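Local coordinates for protein shikimate 5-dehydrogenase (Thermus thermophilus, PDB 2D5C) that catalyses the reversible NADPH-linked reduction of 3-dehydroshikimate to shikimate, a step in the chorismate pathway that leads to the aromatic amino acids, at residues L175-A188 / D204-R216. Sequence-based numbering, arbitrary orientation.
With SO4 (sulfate ion), chain C.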
loop_
_atom_site.group_PDB
_atom_site.type_symbol
_atom_site.label_atom_id
_atom_site.label_comp_id
_atom_site.label_asym_id
_atom_site.label_seq_id
_atom_site.Cartn_x
_atom_site.Cartn_y
_atom_site.Cartn_z
ATOM N N LEU A 175 -0.716 -11.083 -32.570
ATOM C CA LEU A 175 0.041 -12.219 -32.067
ATOM C C LEU A 175 0.995 -11.705 -30.994
ATOM O O LEU A 175 1.749 -10.763 -31.231
ATOM C CB LEU A 175 0.820 -12.845 -33.236
ATOM C CG LEU A 175 1.653 -14.098 -33.023
ATOM C CD1 LEU A 175 0.794 -15.237 -32.484
ATOM C CD2 LEU A 175 2.277 -14.466 -34.368
ATOM N N VAL A 176 0.967 -12.316 -29.809
ATOM C CA VAL A 176 1.838 -11.876 -28.727
ATOM C C VAL A 176 2.733 -13.006 -28.242
ATOM O O VAL A 176 2.242 -14.077 -27.884
ATOM C CB VAL A 176 1.014 -11.365 -27.502
ATOM C CG1 VAL A 176 1.947 -10.898 -26.400
ATOM C CG2 VAL A 176 0.101 -10.225 -27.920
ATOM N N ASN A 177 4.041 -12.794 -28.259
ATOM C CA ASN A 177 4.911 -13.843 -27.742
ATOM C C ASN A 177 5.106 -13.651 -26.252
ATOM O O ASN A 177 5.734 -12.684 -25.827
ATOM C CB ASN A 177 6.288 -13.849 -28.404
ATOM C CG ASN A 177 7.221 -14.853 -27.748
ATOM O OD1 ASN A 177 6.810 -15.978 -27.440
ATOM N ND2 ASN A 177 8.476 -14.460 -27.537
ATOM N N ALA A 178 4.548 -14.578 -25.473
ATOM C CA ALA A 178 4.667 -14.553 -24.022
ATOM C C ALA A 178 5.424 -15.804 -23.574
ATOM O O ALA A 178 5.289 -16.254 -22.433
ATOM C CB ALA A 178 3.266 -14.494 -23.370
ATOM N N THR A 179 6.211 -16.379 -24.482
ATOM C CA THR A 179 7.014 -17.548 -24.136
ATOM C C THR A 179 8.417 -16.987 -23.941
ATOM O O THR A 179 8.664 -15.814 -24.218
ATOM C CB THR A 179 7.105 -18.593 -25.280
ATOM O OG1 THR A 179 7.968 -18.098 -26.317
ATOM C CG2 THR A 179 5.734 -18.900 -25.858
ATOM N N ARG A 180 9.342 -17.804 -23.463
ATOM C CA ARG A 180 10.699 -17.298 -23.327
ATOM C C ARG A 180 11.543 -17.711 -24.536
ATOM O O ARG A 180 12.764 -17.534 -24.539
ATOM C CB ARG A 180 11.337 -17.784 -22.028
ATOM C CG ARG A 180 10.706 -17.145 -20.801
ATOM C CD ARG A 180 11.641 -17.211 -19.612
ATOM N NE ARG A 180 11.942 -18.585 -19.223
ATOM C CZ ARG A 180 13.148 -19.007 -18.863
ATOM N NH1 ARG A 180 14.170 -18.160 -18.845
ATOM N NH2 ARG A 180 13.333 -20.276 -18.519
ATOM N N VAL A 181 10.895 -18.265 -25.564
ATOM C CA VAL A 181 11.614 -18.664 -26.770
ATOM C C VAL A 181 12.120 -17.384 -27.417
ATOM O O VAL A 181 11.362 -16.437 -27.637
ATOM C CB VAL A 181 10.719 -19.420 -27.788
ATOM C CG1 VAL A 181 11.527 -19.752 -29.051
ATOM C CG2 VAL A 181 10.200 -20.708 -27.176
ATOM N N GLY A 182 13.415 -17.344 -27.700
ATOM C CA GLY A 182 13.976 -16.157 -28.309
ATOM C C GLY A 182 14.840 -15.372 -27.348
ATOM O O GLY A 182 15.651 -14.543 -27.768
ATOM N N LEU A 183 14.670 -15.616 -26.052
ATOM C CA LEU A 183 15.460 -14.912 -25.047
ATOM C C LEU A 183 16.945 -15.231 -25.246
ATOM O O LEU A 183 17.355 -16.391 -25.206
ATOM C CB LEU A 183 15.005 -15.326 -23.642
ATOM C CG LEU A 183 15.745 -14.736 -22.439
ATOM C CD1 LEU A 183 15.622 -13.221 -22.431
ATOM C CD2 LEU A 183 15.151 -15.316 -21.168
ATOM N N GLU A 184 17.732 -14.188 -25.477
ATOM C CA GLU A 184 19.173 -14.308 -25.712
ATOM C C GLU A 184 19.513 -15.385 -26.753
ATOM O O GLU A 184 20.528 -16.075 -26.637
ATOM C CB GLU A 184 19.902 -14.615 -24.390
ATOM C CG GLU A 184 19.413 -13.803 -23.192
ATOM C CD GLU A 184 20.021 -12.417 -23.101
ATOM O OE1 GLU A 184 20.227 -11.777 -24.150
ATOM O OE2 GLU A 184 20.279 -11.960 -21.966
ATOM N N ASP A 185 18.667 -15.539 -27.764
ATOM C CA ASP A 185 18.912 -16.524 -28.811
ATOM C C ASP A 185 18.297 -16.042 -30.135
ATOM O O ASP A 185 17.149 -16.360 -30.457
ATOM C CB ASP A 185 18.322 -17.886 -28.424
ATOM C CG ASP A 185 18.733 -18.988 -29.385
ATOM O OD1 ASP A 185 19.334 -18.672 -30.438
ATOM O OD2 ASP A 185 18.452 -20.172 -29.099
ATOM N N PRO A 186 19.063 -15.260 -30.917
ATOM C CA PRO A 186 18.592 -14.732 -32.205
ATOM C C PRO A 186 18.187 -15.795 -33.220
ATOM O O PRO A 186 17.543 -15.484 -34.228
ATOM C CB PRO A 186 19.781 -13.901 -32.691
ATOM C CG PRO A 186 20.428 -13.453 -31.412
ATOM C CD PRO A 186 20.395 -14.718 -30.590
ATOM N N SER A 187 18.546 -17.049 -32.963
ATOM C CA SER A 187 18.216 -18.127 -33.888
ATOM C C SER A 187 16.887 -18.805 -33.589
ATOM O O SER A 187 16.411 -19.623 -34.375
ATOM C CB SER A 187 19.313 -19.205 -33.870
ATOM O OG SER A 187 19.031 -20.216 -32.907
ATOM N N ALA A 188 16.282 -18.458 -32.461
ATOM C CA ALA A 188 15.054 -19.108 -32.060
ATOM C C ALA A 188 13.815 -18.233 -32.049
ATOM O O ALA A 188 13.851 -17.071 -31.652
ATOM C CB ALA A 188 15.247 -19.736 -30.679
ATOM N N ASP A 204 6.240 -8.662 -28.805
ATOM C CA ASP A 204 7.109 -9.636 -28.138
ATOM C C ASP A 204 7.468 -9.101 -26.754
ATOM O O ASP A 204 7.907 -7.961 -26.624
ATOM C CB ASP A 204 8.397 -9.873 -28.962
ATOM C CG ASP A 204 9.120 -11.171 -28.582
ATOM O OD1 ASP A 204 8.890 -11.675 -27.463
ATOM O OD2 ASP A 204 9.935 -11.692 -29.390
ATOM N N LEU A 205 7.252 -9.913 -25.719
ATOM C CA LEU A 205 7.584 -9.513 -24.359
ATOM C C LEU A 205 9.091 -9.663 -24.121
ATOM O O LEU A 205 9.642 -9.023 -23.226
ATOM C CB LEU A 205 6.816 -10.364 -23.333
ATOM C CG LEU A 205 5.290 -10.402 -23.454
ATOM C CD1 LEU A 205 4.676 -10.943 -22.160
ATOM C CD2 LEU A 205 4.774 -9.017 -23.736
ATOM N N VAL A 206 9.737 -10.526 -24.907
ATOM C CA VAL A 206 11.182 -10.727 -24.802
ATOM C C VAL A 206 11.831 -9.484 -25.398
ATOM O O VAL A 206 11.487 -9.075 -26.520
ATOM C CB VAL A 206 11.663 -11.955 -25.620
ATOM C CG1 VAL A 206 13.205 -11.971 -25.703
ATOM C CG2 VAL A 206 11.160 -13.242 -24.980
ATOM N N TYR A 207 12.750 -8.872 -24.651
ATOM C CA TYR A 207 13.443 -7.681 -25.140
ATOM C C TYR A 207 14.971 -7.830 -25.112
ATOM O O TYR A 207 15.702 -6.846 -25.189
ATOM C CB TYR A 207 12.994 -6.432 -24.368
ATOM C CG TYR A 207 13.145 -6.526 -22.869
ATOM C CD1 TYR A 207 14.397 -6.420 -22.267
ATOM C CD2 TYR A 207 12.036 -6.748 -22.054
ATOM C CE1 TYR A 207 14.543 -6.536 -20.886
ATOM C CE2 TYR A 207 12.169 -6.866 -20.679
ATOM C CZ TYR A 207 13.421 -6.761 -20.100
ATOM O OH TYR A 207 13.548 -6.883 -18.739
ATOM N N ARG A 208 15.434 -9.072 -25.002
ATOM C CA ARG A 208 16.863 -9.398 -25.041
ATOM C C ARG A 208 17.033 -10.607 -25.946
ATOM O O ARG A 208 16.799 -11.743 -25.531
ATOM C CB ARG A 208 17.403 -9.741 -23.646
ATOM C CG ARG A 208 17.752 -8.540 -22.782
ATOM C CD ARG A 208 18.521 -8.983 -21.537
ATOM N NE ARG A 208 18.992 -7.854 -20.736
ATOM C CZ ARG A 208 19.931 -6.995 -21.124
ATOM N NH1 ARG A 208 20.512 -7.133 -22.309
ATOM N NH2 ARG A 208 20.285 -5.993 -20.328
ATOM N N PRO A 209 17.437 -10.388 -27.208
ATOM C CA PRO A 209 17.746 -9.122 -27.882
ATOM C C PRO A 209 16.492 -8.265 -28.076
ATOM O O PRO A 209 15.376 -8.780 -27.997
ATOM C CB PRO A 209 18.323 -9.591 -29.207
ATOM C CG PRO A 209 17.511 -10.820 -29.489
ATOM C CD PRO A 209 17.513 -11.516 -28.153
ATOM N N LEU A 210 16.667 -6.969 -28.336
ATOM C CA LEU A 210 15.513 -6.089 -28.541
ATOM C C LEU A 210 14.723 -6.533 -29.772
ATOM O O LEU A 210 13.503 -6.715 -29.712
ATOM C CB LEU A 210 15.958 -4.631 -28.708
ATOM C CG LEU A 210 14.846 -3.595 -28.908
ATOM C CD1 LEU A 210 13.928 -3.571 -27.675
ATOM C CD2 LEU A 210 15.454 -2.208 -29.141
ATOM N N TRP A 211 15.416 -6.691 -30.896
ATOM C CA TRP A 211 14.768 -7.141 -32.116
ATOM C C TRP A 211 14.994 -8.627 -32.283
ATOM O O TRP A 211 15.938 -9.068 -32.930
ATOM C CB TRP A 211 15.287 -6.354 -33.319
ATOM C CG TRP A 211 14.761 -4.963 -33.279
ATOM C CD1 TRP A 211 15.408 -3.850 -32.825
ATOM C CD2 TRP A 211 13.416 -4.553 -33.574
ATOM N NE1 TRP A 211 14.547 -2.776 -32.812
ATOM C CE2 TRP A 211 13.320 -3.181 -33.268
ATOM C CE3 TRP A 211 12.285 -5.218 -34.064
ATOM C CZ2 TRP A 211 12.133 -2.453 -33.439
ATOM C CZ3 TRP A 211 11.101 -4.496 -34.232
ATOM C CH2 TRP A 211 11.039 -3.126 -33.920
ATOM N N THR A 212 14.115 -9.384 -31.641
ATOM C CA THR A 212 14.133 -10.834 -31.634
ATOM C C THR A 212 13.855 -11.412 -33.008
ATOM O O THR A 212 13.396 -10.708 -33.908
ATOM C CB THR A 212 13.059 -11.355 -30.667
ATOM O OG1 THR A 212 11.783 -10.862 -31.083
ATOM C CG2 THR A 212 13.329 -10.848 -29.247
ATOM N N ARG A 213 14.131 -12.700 -33.170
ATOM C CA ARG A 213 13.864 -13.350 -34.437
ATOM C C ARG A 213 12.362 -13.232 -34.730
ATOM O O ARG A 213 11.972 -12.878 -35.835
ATOM C CB ARG A 213 14.287 -14.818 -34.403
ATOM C CG ARG A 213 14.103 -15.482 -35.747
ATOM C CD ARG A 213 14.637 -16.910 -35.827
ATOM N NE ARG A 213 14.259 -17.468 -37.123
ATOM C CZ ARG A 213 14.053 -18.754 -37.375
ATOM N NH1 ARG A 213 14.199 -19.666 -36.419
ATOM N NH2 ARG A 213 13.654 -19.119 -38.584
ATOM N N PHE A 214 11.529 -13.512 -33.724
ATOM C CA PHE A 214 10.066 -13.416 -33.850
ATOM C C PHE A 214 9.622 -12.046 -34.404
ATOM O O PHE A 214 8.799 -11.963 -35.326
ATOM C CB PHE A 214 9.438 -13.647 -32.463
ATOM C CG PHE A 214 7.944 -13.420 -32.396
ATOM C CD1 PHE A 214 7.054 -14.435 -32.730
ATOM C CD2 PHE A 214 7.436 -12.217 -31.929
ATOM C CE1 PHE A 214 5.672 -14.254 -32.588
ATOM C CE2 PHE A 214 6.049 -12.022 -31.784
ATOM C CZ PHE A 214 5.170 -13.046 -32.113
ATOM N N LEU A 215 10.148 -10.971 -33.832
ATOM C CA LEU A 215 9.755 -9.639 -34.284
ATOM C C LEU A 215 10.265 -9.332 -35.681
ATOM O O LEU A 215 9.573 -8.693 -36.466
ATOM C CB LEU A 215 10.245 -8.556 -33.318
ATOM C CG LEU A 215 9.450 -8.411 -32.011
ATOM C CD1 LEU A 215 10.118 -7.360 -31.142
ATOM C CD2 LEU A 215 8.001 -8.017 -32.310
ATOM N N ARG A 216 11.481 -9.772 -35.982
ATOM C CA ARG A 216 12.033 -9.539 -37.310
ATOM C C ARG A 216 11.212 -10.308 -38.339
ATOM O O ARG A 216 10.976 -9.826 -39.440
ATOM C CB ARG A 216 13.508 -9.961 -37.354
ATOM C CG ARG A 216 14.438 -9.025 -36.586
ATOM C CD ARG A 216 15.816 -9.660 -36.376
ATOM N NE ARG A 216 16.763 -8.787 -35.684
ATOM C CZ ARG A 216 17.491 -7.841 -36.282
ATOM N NH1 ARG A 216 17.381 -7.637 -37.588
ATOM N NH2 ARG A 216 18.353 -7.114 -35.583
HETATM S S SO4 C . 11.324 -21.803 -39.343
HETATM O O1 SO4 C . 10.606 -20.398 -39.726
HETATM O O2 SO4 C . 10.384 -22.822 -39.747
HETATM O O3 SO4 C . 12.477 -21.899 -39.957
HETATM O O4 SO4 C . 11.383 -21.759 -37.908
HETATM O O HOH W 1 11.522 -13.846 -28.890
HETATM O O HOH W 2 15.390 -14.035 -30.695
HETATM O O HOH W 3 12.103 -14.921 -31.338
#
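Asn177 and Asp204 run alongside each other in the same direction, amide and carboxylate planes 70° apart. Asn177 CG lies anti to its backbone nitrogen and beside the carbonyl carbon (chi1 174°), which helps bring ND2 to Asp204 OD1, met at 2.8 Å from above the carboxylate plane; Val206 N binds the same oxygen from the opposite face, closing an Asx turn. Asp204 OD2 takes the hydroxyl OG1 of Thr212, the N-cap of helix 213-220, at 2.6 Å, and a water linking it to Val181 O. With an alanine at Asp204, Asn177 ND2 and Val206 N would probably lose the acceptor they share, and the Thr212 hydroxyl its partner. Asn177 CB sits over the face of the Phe214 ring, 3.9 Å from the centroid, a CH-pi contact; Leu175 CG meets the ring edge. Asn177 and Asp204 are the last residues of neighbouring parallel strands 174-177 and 201-204 in the Rossmann-type NADP domain, and the loop after strand 201-204 holds Leu205, which binds NADP(+), and Tyr207, which binds shikimate. Val206 CG1 packs 3.8 Å from Leu183 CA. Beyond it Glu184 N donates almost straight to Arg208 O (2.6 Å), whereas the Arg208 guanidinium turns to His13 O. Extended Arg213 brings NH1 to Ser187 O (3.0 Å) and NH2 to a sulfate oxygen, both weak bonds.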